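Local coordinates for putative endonuclease/exonuclease/phosphatase family protein (Bacteroides vulgatus ATCC 8482, PDB 3G6S) that probably hydrolyses phosphodiester bonds in nucleic acids, as an endonuclease or 3'-5' exonuclease with the DNase I-like fold, at residues 6-11 and 134-139; 63-68 and 121-126; 150-155 and 186-191; 156-161 and 167-172. All blocks are in the same frame, centred on the assembly; numbering follows the deposited sequence.

Overall arrangement
Interactions 1 and 2 join the two sheets of a core flanked by helices, as in other DNase I-like proteins. Interaction 1, at the centre of the chain, brings strand 2-10 of one sheet onto strand 131-138 of the other. Interaction 2 spans the same sheets nearer an edge, about 13 Å away between centres, and falls inside the chain loop that interaction 1 closes. Later in the sequence, interactions 3 and 4 share helix 144-161, with centres about 9 Å apart. Interaction 4, nested within interaction 3, lays the helix on the second sheet, where strand 167-172 pairs with strand 131-138; interaction 3 holds a loop on another flank of the helix.

Interaction 1. Residues 6-11 and 134-139; sequences WATFNI and AVNTHF
The interface between the two stacked beta-sheets of the DNase I-like sandwich passes here, where strand 6-10 lies over strand 134-138. The strand axes run nearly parallel, 16° apart and 9.2 Å at closest approach, too far for backbone pairing, so side chains and a water fill the gap. Trp-6 brings the edge of its six-membered ring to Ala-134, with CH2 3.7 Å from Ala-134 CB and CZ2 3.8 Å from Ala-134 CA, the latter in the ring plane. A large indole suits this wide gap because the alanine opposite leaves room for its edge. The indole also solves the problem of its buried N-H: NE1 donates to a water in the ring plane, 3.0 Å away, and that water donates to Val-135 O at 3.1 Å, linking the sheets. Further along, Thr-8 OG1 and Asn-136 OD1 stand 4.5 Å apart without bonding; each turns to its own partner, Gln-45 NE2 and Thr-170 OG1 respectively. At the C-terminal ends, Asn-10 has CG anti to the backbone N (chi1 -174°), which brings its amide beside the His-138 ring. Asn-10 ND2 lies 4.0 Å from His-138 NE2, with amide and ring planes 80° apart and no hydrogen bond. The amide is instead gripped by Glu-46, Asp-172 and the backbone N of Arg-12, a polar cluster that probably corresponds to the active site of DNase I-like relatives. Strands 41-45 and 254-260 flank strand 2-10, while strand 131-138 runs beside strand 167-172 and has helix 144-161 across its far face.

Interaction 2. Residues 63-68 and 121-126; sequences DGIGVG and AKFKDK
Ile-65 meets Ala-121 and Phe-123 through a single methyl, and this small apolar cluster is the close-packed part of the contact. Ile-65 CD1 lies 4.0 Å from Ala-121 CB and 4.5 Å from Phe-123 CZ, reaching the phenyl ring obliquely. CG1 of the isoleucine lies anti to the carbonyl carbon (chi1 -60°), and a chi2 of 178° extends CD1 away from the backbone. Ala-121 in turn sits over one face of the Phe-123 ring, its CB 4.0 Å above the plane and offset toward the rim. Alanine suits that place, since its methyl is small enough to touch Ile-65 CD1 and lie over the ring face as well. Tyr-83 meets Phe-123 edge-to-face, and Val-90 touches both Ile-65 and Phe-123, closing the cluster. The rest of the contact is far looser. Only 77 Å² is buried between the segments, and Gly-64 and Gly-66 offer no side chain to add to it; at Gly-66 a CB would be jammed against the carbonyl O of Ile-65, which calls for glycine. On the opposite face of strand 121-125 from Ala-121 and Phe-123, Lys-122 and Lys-124 carry long polar chains at the partly exposed surface. Apolar residues facing inward between the weakly bonded outermost strand 62-65 and a strand of the second sheet are expected near the margin of a two-layer beta-sandwich such as the DNase I-like core.

Interaction 3. Residues 150-155 and 186-191; sequences SALLII and TTNEFV
Ile-155 and Asn-188 approach from opposite directions, the CD1 methyl of the isoleucine lying against the amide carbon. Ile-155 CD1 is 3.5 Å from Asn-188 CG and 3.6 Å from Asn-188 OD1, an apolar contact with a polar group. Leu-152, one helical turn earlier, crosses the same amide at a slant, its CD2 3.7 Å from Asn-188 ND2. Asn-188 can take this place because its oxygen is used within its own loop: Phe-190 N donates to Asn-188 OD1 at 2.8 Å in a nearly straight bond (171°), with the nitrogen tilted 18° from the carbonyl plane. This is an Asx turn, set in the loop that follows helix 180-186 and lies along helix 144-161. An alanine here is likely to leave Phe-190 N without its acceptor, letting the turn relax, and to open a gap beside Ile-155 CD1. The other branch of Ile-155 slides past Phe-190, with Ile-155 CG2 3.5 Å from Phe-190 CB, oblique to the ring. Branching at the beta-carbon serves both partners: CG1 lies anti to the carbonyl carbon (chi1 -67°), leading to Asn-188, and CG2 anti to the backbone N, at Phe-190. Ile-154 next to it turns to strand 131-138.

Interaction 4. Residues 156-161 and 167-172; sequences RKIKEI and AVVTGD
No flat group takes part where Ile-158 meets Ala-167 and Val-169: the surfaces that touch are methyls alone. The nearby ring is that of Phe-190, and Phe-190 CZ lies 3.6 Å from Ile-158 CG2 at the helix flank. Ile-158 works as a fork. One prong, Ile-158 CG2, rests 3.7 Å from Ala-167 CB; the other, Ile-158 CD1, crosses Val-169 at a slant, 3.6 Å from Val-169 CG2. The fork opens this way because CG1 lies anti to the carbonyl carbon (chi1 -73°) and continues extended to CD1, while CG2 lies anti to the backbone N. Ala-167 is small enough to let the helix come near, its CA 7.2 Å from the CA of Ile-158, and the branched Val-169 offers CG2 to CD1. Between them, Val-168 points the other way, with Thr-170, to meet Trp-6 of the opposite sheet. Nothing polar holds the pair of segments, and all three contacting residues are buried, as suits a helix laid on a sheet. Glu-160 is exposed, while the Lys-159 chain lies against Phe-190. Strand 131-138, helix 144-161 and strand 167-172 form a beta-alpha-beta crossover, in which the connecting helix packs on the two parallel neighbouring strands it joins.

Interaction 1. Residues 6-11 and 134-139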
loop_
_atom_site.group_PDB
_atom_site.type_symbol
_atom_site.label_atom_id
_atom_site.label_comp_id
_atom_site.label_asym_id
_atom_site.label_seq_id
_atom_site.Cartn_x
_atom_site.Cartn_y
_atom_site.Cartn_z
ATOM N N TRP A 6 -6.185 2.379 8.523
ATOM C CA TRP A 6 -5.513 2.177 7.254
ATOM C C TRP A 6 -4.557 0.988 7.305
ATOM O O TRP A 6 -4.114 0.587 8.384
ATOM C CB TRP A 6 -4.732 3.447 6.932
ATOM C CG TRP A 6 -4.748 3.855 5.492
ATOM C CD1 TRP A 6 -4.045 3.294 4.459
ATOM C CD2 TRP A 6 -5.458 4.962 4.939
ATOM N NE1 TRP A 6 -4.278 3.987 3.295
ATOM C CE2 TRP A 6 -5.157 5.009 3.558
ATOM C CE3 TRP A 6 -6.344 5.909 5.469
ATOM C CZ2 TRP A 6 -5.686 5.985 2.707
ATOM C CZ3 TRP A 6 -6.869 6.877 4.627
ATOM C CH2 TRP A 6 -6.547 6.898 3.255
ATOM N N ALA A 7 -4.235 0.430 6.141
ATOM C CA ALA A 7 -3.305 -0.695 6.086
ATOM C C ALA A 7 -2.664 -0.895 4.718
ATOM O O ALA A 7 -3.316 -0.750 3.685
ATOM C CB ALA A 7 -4.012 -1.979 6.516
ATOM N N THR A 8 -1.374 -1.215 4.723
ATOM C CA THR A 8 -0.642 -1.494 3.494
ATOM C C THR A 8 -0.211 -2.952 3.604
ATOM O O THR A 8 0.295 -3.376 4.647
ATOM C CB THR A 8 0.610 -0.594 3.328
ATOM O OG1 THR A 8 1.287 -0.944 2.112
ATOM C CG2 THR A 8 1.575 -0.766 4.503
ATOM N N PHE A 9 -0.404 -3.720 2.535
ATOM C CA PHE A 9 -0.062 -5.130 2.581
ATOM C C PHE A 9 0.270 -5.773 1.233
ATOM O O PHE A 9 -0.514 -5.716 0.284
ATOM C CB PHE A 9 -1.220 -5.873 3.250
ATOM C CG PHE A 9 -0.978 -7.334 3.438
ATOM C CD1 PHE A 9 0.261 -7.793 3.870
ATOM C CD2 PHE A 9 -2.001 -8.250 3.222
ATOM C CE1 PHE A 9 0.485 -9.152 4.083
ATOM C CE2 PHE A 9 -1.793 -9.616 3.431
ATOM C CZ PHE A 9 -0.549 -10.071 3.864
ATOM N N ASN A 10 1.453 -6.373 1.158
ATOM C CA ASN A 10 1.908 -7.069 -0.047
ATOM C C ASN A 10 1.424 -8.506 0.162
ATOM O O ASN A 10 1.828 -9.167 1.116
ATOM C CB ASN A 10 3.445 -7.043 -0.133
ATOM C CG ASN A 10 3.978 -7.637 -1.443
ATOM O OD1 ASN A 10 3.432 -8.609 -1.975
ATOM N ND2 ASN A 10 5.063 -7.068 -1.947
ATOM N N ILE A 11 0.569 -8.995 -0.724
ATOM C CA ILE A 11 0.040 -10.334 -0.558
ATOM C C ILE A 11 0.805 -11.449 -1.263
ATOM O O ILE A 11 0.433 -12.613 -1.147
ATOM C CB ILE A 11 -1.423 -10.388 -1.008
ATOM C CG1 ILE A 11 -1.528 -10.096 -2.497
ATOM C CG2 ILE A 11 -2.235 -9.354 -0.241
ATOM C CD1 ILE A 11 -2.914 -10.289 -3.035
ATOM N N ALA A 134 -5.989 8.767 -1.006
ATOM C CA ALA A 134 -5.232 7.566 -0.736
ATOM C C ALA A 134 -4.433 7.240 -1.983
ATOM O O ALA A 134 -4.954 7.278 -3.101
ATOM C CB ALA A 134 -6.168 6.418 -0.402
ATOM N N VAL A 135 -3.159 6.927 -1.781
ATOM C CA VAL A 135 -2.280 6.559 -2.879
ATOM C C VAL A 135 -1.559 5.290 -2.454
ATOM O O VAL A 135 -0.974 5.236 -1.375
ATOM C CB VAL A 135 -1.249 7.673 -3.197
ATOM C CG1 VAL A 135 -0.354 7.243 -4.359
ATOM C CG2 VAL A 135 -1.974 8.954 -3.569
ATOM N N ASN A 136 -1.628 4.270 -3.304
ATOM C CA ASN A 136 -1.010 2.979 -3.044
ATOM C C ASN A 136 -0.061 2.670 -4.180
ATOM O O ASN A 136 -0.432 2.770 -5.348
ATOM C CB ASN A 136 -2.075 1.894 -2.976
ATOM C CG ASN A 136 -1.503 0.570 -2.568
ATOM O OD1 ASN A 136 -0.801 0.481 -1.554
ATOM N ND2 ASN A 136 -1.793 -0.478 -3.343
ATOM N N THR A 137 1.160 2.274 -3.854
ATOM C CA THR A 137 2.116 2.006 -4.911
ATOM C C THR A 137 3.074 0.849 -4.606
ATOM O O THR A 137 3.054 0.303 -3.507
ATOM C CB THR A 137 2.906 3.304 -5.201
ATOM O OG1 THR A 137 3.830 3.083 -6.271
ATOM C CG2 THR A 137 3.652 3.752 -3.962
ATOM N N HIS A 138 3.892 0.478 -5.593
ATOM C CA HIS A 138 4.896 -0.596 -5.469
ATOM C C HIS A 138 6.151 -0.153 -6.225
ATOM O O HIS A 138 6.142 -0.097 -7.450
ATOM C CB HIS A 138 4.389 -1.904 -6.088
ATOM C CG HIS A 138 5.198 -3.104 -5.707
ATOM N ND1 HIS A 138 6.385 -3.005 -5.012
ATOM C CD2 HIS A 138 4.973 -4.426 -5.885
ATOM C CE1 HIS A 138 6.854 -4.221 -4.773
ATOM N NE2 HIS A 138 6.017 -5.099 -5.291
ATOM N N PHE A 139 7.221 0.161 -5.495
ATOM C CA PHE A 139 8.482 0.627 -6.088
ATOM C C PHE A 139 9.391 -0.467 -6.659
ATOM O O PHE A 139 9.222 -1.652 -6.366
ATOM C CB PHE A 139 9.269 1.429 -5.046
ATOM C CG PHE A 139 8.854 2.873 -4.942
ATOM C CD1 PHE A 139 7.546 3.265 -5.197
ATOM C CD2 PHE A 139 9.770 3.842 -4.554
ATOM C CE1 PHE A 139 7.165 4.600 -5.068
ATOM C CE2 PHE A 139 9.392 5.176 -4.424
ATOM C CZ PHE A 139 8.090 5.552 -4.680
HETATM O O HOH W 1 -3.012 4.038 0.615
#

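Interaction 2. Residues 63-68 and 121-126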
loop_
_atom_site.group_PDB
_atom_site.type_symbol
_atom_site.label_atom_id
_atom_site.label_comp_id
_atom_site.label_asym_id
_atom_site.label_seq_id
_atom_site.Cartn_x
_atom_site.Cartn_y
_atom_site.Cartn_z
ATOM N N ASP A 63 -14.709 -2.844 -1.745
ATOM C CA ASP A 63 -14.667 -2.616 -3.174
ATOM C C ASP A 63 -13.221 -2.344 -3.560
ATOM O O ASP A 63 -12.471 -1.758 -2.784
ATOM C CB ASP A 63 -15.554 -1.432 -3.537
ATOM C CG ASP A 63 -16.369 -1.687 -4.779
ATOM O OD1 ASP A 63 -15.760 -1.819 -5.868
ATOM O OD2 ASP A 63 -17.615 -1.767 -4.658
ATOM N N GLY A 64 -12.829 -2.774 -4.756
ATOM C CA GLY A 64 -11.460 -2.573 -5.188
ATOM C C GLY A 64 -11.281 -1.506 -6.250
ATOM O O GLY A 64 -12.216 -1.178 -6.976
ATOM N N ILE A 65 -10.070 -0.967 -6.338
ATOM C CA ILE A 65 -9.760 0.060 -7.318
ATOM C C ILE A 65 -8.388 -0.190 -7.929
ATOM O O ILE A 65 -7.416 -0.392 -7.210
ATOM C CB ILE A 65 -9.748 1.459 -6.673
ATOM C CG1 ILE A 65 -11.120 1.777 -6.078
ATOM C CG2 ILE A 65 -9.366 2.502 -7.712
ATOM C CD1 ILE A 65 -11.193 3.133 -5.378
ATOM N N GLY A 66 -8.303 -0.178 -9.255
ATOM C CA GLY A 66 -7.011 -0.386 -9.886
ATOM C C GLY A 66 -7.024 -1.239 -11.135
ATOM O O GLY A 66 -8.035 -1.849 -11.476
ATOM N N VAL A 67 -5.889 -1.285 -11.821
ATOM C CA VAL A 67 -5.777 -2.075 -13.039
ATOM C C VAL A 67 -4.410 -2.745 -13.132
ATOM O O VAL A 67 -3.521 -2.472 -12.322
ATOM C CB VAL A 67 -5.998 -1.191 -14.288
ATOM C CG1 VAL A 67 -7.394 -0.578 -14.254
ATOM C CG2 VAL A 67 -4.942 -0.100 -14.340
ATOM N N GLY A 68 -4.251 -3.624 -14.119
ATOM C CA GLY A 68 -2.985 -4.312 -14.301
ATOM C C GLY A 68 -1.920 -3.330 -14.743
ATOM O O GLY A 68 -2.206 -2.415 -15.513
ATOM N N ALA A 121 -6.983 7.476 -5.176
ATOM C CA ALA A 121 -8.411 7.710 -5.102
ATOM C C ALA A 121 -8.728 8.836 -4.140
ATOM O O ALA A 121 -8.194 8.895 -3.031
ATOM C CB ALA A 121 -9.123 6.447 -4.670
ATOM N N LYS A 122 -9.594 9.739 -4.581
ATOM C CA LYS A 122 -10.023 10.859 -3.766
ATOM C C LYS A 122 -11.300 10.364 -3.063
ATOM O O LYS A 122 -12.338 10.165 -3.697
ATOM C CB LYS A 122 -10.296 12.044 -4.685
ATOM C CG LYS A 122 -10.768 13.320 -4.026
ATOM C CD LYS A 122 -10.932 14.413 -5.077
ATOM C CE LYS A 122 -11.577 15.648 -4.495
ATOM N NZ LYS A 122 -11.933 16.631 -5.553
ATOM N N PHE A 123 -11.203 10.142 -1.757
ATOM C CA PHE A 123 -12.312 9.632 -0.948
ATOM C C PHE A 123 -13.115 10.695 -0.238
ATOM O O PHE A 123 -12.723 11.849 -0.165
ATOM C CB PHE A 123 -11.789 8.677 0.127
ATOM C CG PHE A 123 -11.432 7.322 -0.383
ATOM C CD1 PHE A 123 -12.419 6.456 -0.841
ATOM C CD2 PHE A 123 -10.114 6.880 -0.359
ATOM C CE1 PHE A 123 -12.097 5.162 -1.260
ATOM C CE2 PHE A 123 -9.784 5.586 -0.776
ATOM C CZ PHE A 123 -10.784 4.727 -1.227
ATOM N N LYS A 124 -14.252 10.283 0.297
ATOM C CA LYS A 124 -15.101 11.179 1.061
ATOM C C LYS A 124 -15.759 10.328 2.112
ATOM O O LYS A 124 -16.304 9.269 1.808
ATOM C CB LYS A 124 -16.188 11.830 0.206
ATOM C CG LYS A 124 -17.017 12.829 1.016
ATOM C CD LYS A 124 -18.522 12.700 0.773
ATOM C CE LYS A 124 -18.943 13.286 -0.567
ATOM N NZ LYS A 124 -20.407 13.158 -0.782
ATOM N N ASP A 125 -15.692 10.779 3.353
ATOM C CA ASP A 125 -16.307 10.037 4.437
ATOM C C ASP A 125 -17.798 10.340 4.357
ATOM O O ASP A 125 -18.222 11.453 4.666
ATOM C CB ASP A 125 -15.749 10.509 5.781
ATOM C CG ASP A 125 -16.219 9.656 6.935
ATOM O OD1 ASP A 125 -15.393 8.892 7.484
ATOM O OD2 ASP A 125 -17.416 9.740 7.292
ATOM N N LYS A 126 -18.590 9.361 3.934
ATOM C CA LYS A 126 -20.024 9.574 3.812
ATOM C C LYS A 126 -20.718 9.559 5.159
ATOM O O LYS A 126 -21.711 8.871 5.352
ATOM C CB LYS A 126 -20.650 8.534 2.873
ATOM C CG LYS A 126 -20.429 7.108 3.289
ATOM C CD LYS A 126 -20.220 6.217 2.078
ATOM C CE LYS A 126 -21.375 6.283 1.102
ATOM N NZ LYS A 126 -21.189 5.281 0.018
#

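Interaction 3. Residues 150-155 and 186-191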
loop_
_atom_site.group_PDB
_atom_site.type_symbol
_atom_site.label_atom_id
_atom_site.label_comp_id
_atom_site.label_asym_id
_atom_site.label_seq_id
_atom_site.Cartn_x
_atom_site.Cartn_y
_atom_site.Cartn_z
ATOM N N SER A 150 10.013 8.269 -8.636
ATOM C CA SER A 150 8.675 7.784 -8.292
ATOM C C SER A 150 8.120 8.538 -7.083
ATOM O O SER A 150 6.930 8.858 -7.032
ATOM C CB SER A 150 8.718 6.285 -7.983
ATOM O OG SER A 150 8.948 5.538 -9.160
ATOM N N ALA A 151 8.996 8.819 -6.119
ATOM C CA ALA A 151 8.617 9.535 -4.912
ATOM C C ALA A 151 8.212 10.973 -5.232
ATOM O O ALA A 151 7.154 11.439 -4.811
ATOM C CB ALA A 151 9.764 9.516 -3.925
ATOM N N LEU A 152 9.052 11.674 -5.982
ATOM C CA LEU A 152 8.759 13.052 -6.353
ATOM C C LEU A 152 7.485 13.104 -7.195
ATOM O O LEU A 152 6.682 14.024 -7.061
ATOM C CB LEU A 152 9.933 13.649 -7.135
ATOM C CG LEU A 152 11.199 13.851 -6.296
ATOM C CD1 LEU A 152 12.452 13.780 -7.161
ATOM C CD2 LEU A 152 11.100 15.167 -5.575
ATOM N N LEU A 153 7.297 12.106 -8.049
ATOM C CA LEU A 153 6.126 12.051 -8.904
ATOM C C LEU A 153 4.853 11.944 -8.070
ATOM O O LEU A 153 3.865 12.628 -8.335
ATOM C CB LEU A 153 6.243 10.860 -9.856
ATOM C CG LEU A 153 5.012 10.455 -10.673
ATOM C CD1 LEU A 153 4.559 11.601 -11.560
ATOM C CD2 LEU A 153 5.357 9.232 -11.503
ATOM N N ILE A 154 4.881 11.090 -7.054
ATOM C CA ILE A 154 3.724 10.913 -6.188
ATOM C C ILE A 154 3.386 12.219 -5.476
ATOM O O ILE A 154 2.222 12.617 -5.423
ATOM C CB ILE A 154 3.985 9.787 -5.160
ATOM C CG1 ILE A 154 4.026 8.444 -5.889
ATOM C CG2 ILE A 154 2.900 9.781 -4.071
ATOM C CD1 ILE A 154 4.514 7.287 -5.039
ATOM N N ILE A 155 4.401 12.891 -4.943
ATOM C CA ILE A 155 4.166 14.157 -4.265
ATOM C C ILE A 155 3.466 15.141 -5.194
ATOM O O ILE A 155 2.482 15.769 -4.807
ATOM C CB ILE A 155 5.479 14.793 -3.745
ATOM C CG1 ILE A 155 6.071 13.929 -2.626
ATOM C CG2 ILE A 155 5.212 16.199 -3.228
ATOM C CD1 ILE A 155 7.266 14.545 -1.923
ATOM N N THR A 186 10.627 11.943 2.752
ATOM C CA THR A 186 10.640 12.307 4.157
ATOM C C THR A 186 11.212 13.712 4.356
ATOM O O THR A 186 10.821 14.415 5.287
ATOM C CB THR A 186 11.479 11.279 4.957
ATOM O OG1 THR A 186 10.759 10.046 5.030
ATOM C CG2 THR A 186 11.771 11.763 6.367
ATOM N N THR A 187 12.119 14.131 3.476
ATOM C CA THR A 187 12.743 15.444 3.615
ATOM C C THR A 187 12.454 16.394 2.461
ATOM O O THR A 187 13.302 17.204 2.067
ATOM C CB THR A 187 14.271 15.302 3.775
ATOM O OG1 THR A 187 14.859 14.893 2.529
ATOM C CG2 THR A 187 14.581 14.274 4.855
ATOM N N ASN A 188 11.247 16.300 1.929
ATOM C CA ASN A 188 10.826 17.145 0.825
ATOM C C ASN A 188 10.036 18.344 1.344
ATOM O O ASN A 188 9.434 18.289 2.417
ATOM C CB ASN A 188 9.973 16.324 -0.138
ATOM C CG ASN A 188 9.570 17.096 -1.371
ATOM O OD1 ASN A 188 8.607 17.862 -1.356
ATOM N ND2 ASN A 188 10.315 16.904 -2.453
ATOM N N GLU A 189 10.061 19.430 0.579
ATOM C CA GLU A 189 9.347 20.655 0.928
ATOM C C GLU A 189 7.887 20.327 1.271
ATOM O O GLU A 189 7.274 20.987 2.107
ATOM C CB GLU A 189 9.443 21.621 -0.247
ATOM C CG GLU A 189 8.868 22.992 -0.015
ATOM C CD GLU A 189 9.293 23.956 -1.106
ATOM O OE1 GLU A 189 9.076 23.646 -2.304
ATOM O OE2 GLU A 189 9.845 25.026 -0.768
ATOM N N PHE A 190 7.336 19.309 0.613
ATOM C CA PHE A 190 5.977 18.843 0.881
ATOM C C PHE A 190 6.208 17.745 1.921
ATOM O O PHE A 190 6.678 16.650 1.593
ATOM C CB PHE A 190 5.349 18.281 -0.401
ATOM C CG PHE A 190 3.937 17.785 -0.231
ATOM C CD1 PHE A 190 3.687 16.492 0.213
ATOM C CD2 PHE A 190 2.854 18.613 -0.517
ATOM C CE1 PHE A 190 2.373 16.028 0.372
ATOM C CE2 PHE A 190 1.530 18.163 -0.361
ATOM C CZ PHE A 190 1.288 16.873 0.082
ATOM N N VAL A 191 5.915 18.074 3.179
ATOM C CA VAL A 191 6.113 17.174 4.311
ATOM C C VAL A 191 5.264 15.911 4.290
ATOM O O VAL A 191 4.060 15.946 4.025
ATOM C CB VAL A 191 5.860 17.898 5.662
ATOM C CG1 VAL A 191 6.097 16.938 6.827
ATOM C CG2 VAL A 191 6.780 19.106 5.791
#

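Interaction 4. Residues 156-161 and 167-172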
loop_
_atom_site.group_PDB
_atom_site.type_symbol
_atom_site.label_atom_id
_atom_site.label_comp_id
_atom_site.label_asym_id
_atom_site.label_seq_id
_atom_site.Cartn_x
_atom_site.Cartn_y
_atom_site.Cartn_z
ATOM N N ARG A 156 3.952 15.263 -6.426
ATOM C CA ARG A 156 3.331 16.178 -7.389
ATOM C C ARG A 156 1.881 15.824 -7.719
ATOM O O ARG A 156 1.088 16.702 -8.050
ATOM C CB ARG A 156 4.142 16.224 -8.687
ATOM C CG ARG A 156 5.556 16.743 -8.520
ATOM C CD ARG A 156 6.074 17.265 -9.846
ATOM N NE ARG A 156 6.088 16.236 -10.882
ATOM C CZ ARG A 156 7.026 15.296 -10.992
ATOM N NH1 ARG A 156 8.031 15.257 -10.125
ATOM N NH2 ARG A 156 6.958 14.400 -11.970
ATOM N N LYS A 157 1.541 14.539 -7.632
ATOM C CA LYS A 157 0.185 14.087 -7.924
ATOM C C LYS A 157 -0.736 14.336 -6.734
ATOM O O LYS A 157 -1.932 14.564 -6.908
ATOM C CB LYS A 157 0.185 12.601 -8.270
ATOM C CG LYS A 157 1.129 12.241 -9.416
ATOM C CD LYS A 157 0.666 12.794 -10.766
ATOM C CE LYS A 157 -0.590 12.079 -11.254
ATOM N NZ LYS A 157 -0.956 12.453 -12.644
ATOM N N ILE A 158 -0.183 14.284 -5.523
ATOM C CA ILE A 158 -0.984 14.532 -4.337
ATOM C C ILE A 158 -1.347 16.009 -4.303
ATOM O O ILE A 158 -2.480 16.361 -3.968
ATOM C CB ILE A 158 -0.232 14.178 -3.040
ATOM C CG1 ILE A 158 -0.135 12.660 -2.885
ATOM C CG2 ILE A 158 -0.953 14.779 -1.843
ATOM C CD1 ILE A 158 0.818 12.225 -1.738
ATOM N N LYS A 159 -0.398 16.875 -4.658
ATOM C CA LYS A 159 -0.668 18.310 -4.653
ATOM C C LYS A 159 -1.591 18.690 -5.804
ATOM O O LYS A 159 -2.346 19.657 -5.709
ATOM C CB LYS A 159 0.630 19.116 -4.759
ATOM C CG LYS A 159 1.623 18.837 -3.647
ATOM C CD LYS A 159 2.671 19.932 -3.523
ATOM C CE LYS A 159 3.542 20.060 -4.753
ATOM N NZ LYS A 159 4.585 21.107 -4.530
ATOM N N GLU A 160 -1.532 17.919 -6.882
ATOM C CA GLU A 160 -2.355 18.178 -8.051
ATOM C C GLU A 160 -3.815 17.830 -7.793
ATOM O O GLU A 160 -4.707 18.634 -8.058
ATOM C CB GLU A 160 -1.842 17.359 -9.236
ATOM C CG GLU A 160 -2.639 17.523 -10.528
ATOM C CD GLU A 160 -2.228 16.521 -11.598
ATOM O OE1 GLU A 160 -1.003 16.373 -11.839
ATOM O OE2 GLU A 160 -3.130 15.888 -12.206
ATOM N N ILE A 161 -4.048 16.633 -7.265
ATOM C CA ILE A 161 -5.399 16.154 -7.005
ATOM C C ILE A 161 -6.092 16.674 -5.757
ATOM O O ILE A 161 -7.217 17.161 -5.830
ATOM C CB ILE A 161 -5.437 14.611 -6.929
ATOM C CG1 ILE A 161 -5.288 14.008 -8.327
ATOM C CG2 ILE A 161 -6.754 14.144 -6.315
ATOM C CD1 ILE A 161 -3.909 14.154 -8.927
ATOM N N ALA A 167 -3.872 13.239 2.951
ATOM C CA ALA A 167 -3.482 12.224 1.982
ATOM C C ALA A 167 -2.627 11.168 2.662
ATOM O O ALA A 167 -1.823 11.468 3.545
ATOM C CB ALA A 167 -2.703 12.864 0.849
ATOM N N VAL A 168 -2.801 9.925 2.247
ATOM C CA VAL A 168 -2.032 8.846 2.827
ATOM C C VAL A 168 -1.488 7.976 1.712
ATOM O O VAL A 168 -2.221 7.550 0.811
ATOM C CB VAL A 168 -2.891 7.997 3.772
ATOM C CG1 VAL A 168 -2.040 6.923 4.418
ATOM C CG2 VAL A 168 -3.525 8.900 4.824
ATOM N N VAL A 169 -0.186 7.743 1.774
ATOM C CA VAL A 169 0.502 6.930 0.798
ATOM C C VAL A 169 0.962 5.643 1.449
ATOM O O VAL A 169 1.602 5.658 2.501
ATOM C CB VAL A 169 1.746 7.643 0.248
ATOM C CG1 VAL A 169 2.509 6.701 -0.685
ATOM C CG2 VAL A 169 1.333 8.927 -0.461
ATOM N N THR A 170 0.629 4.533 0.812
ATOM C CA THR A 170 1.021 3.222 1.290
ATOM C C THR A 170 1.687 2.472 0.154
ATOM O O THR A 170 1.568 2.852 -1.017
ATOM C CB THR A 170 -0.200 2.385 1.754
ATOM O OG1 THR A 170 -1.141 2.256 0.677
ATOM C CG2 THR A 170 -0.865 3.027 2.945
ATOM N N GLY A 171 2.382 1.399 0.510
ATOM C CA GLY A 171 3.019 0.589 -0.503
ATOM C C GLY A 171 4.289 -0.099 -0.080
ATOM O O GLY A 171 4.752 0.034 1.054
ATOM N N ASP A 172 4.839 -0.860 -1.017
ATOM C CA ASP A 172 6.078 -1.575 -0.812
ATOM C C ASP A 172 7.114 -0.754 -1.554
ATOM O O ASP A 172 7.021 -0.565 -2.768
ATOM C CB ASP A 172 6.002 -2.962 -1.432
ATOM C CG ASP A 172 7.180 -3.823 -1.057
ATOM O OD1 ASP A 172 8.325 -3.310 -1.064
ATOM O OD2 ASP A 172 6.959 -5.016 -0.760
#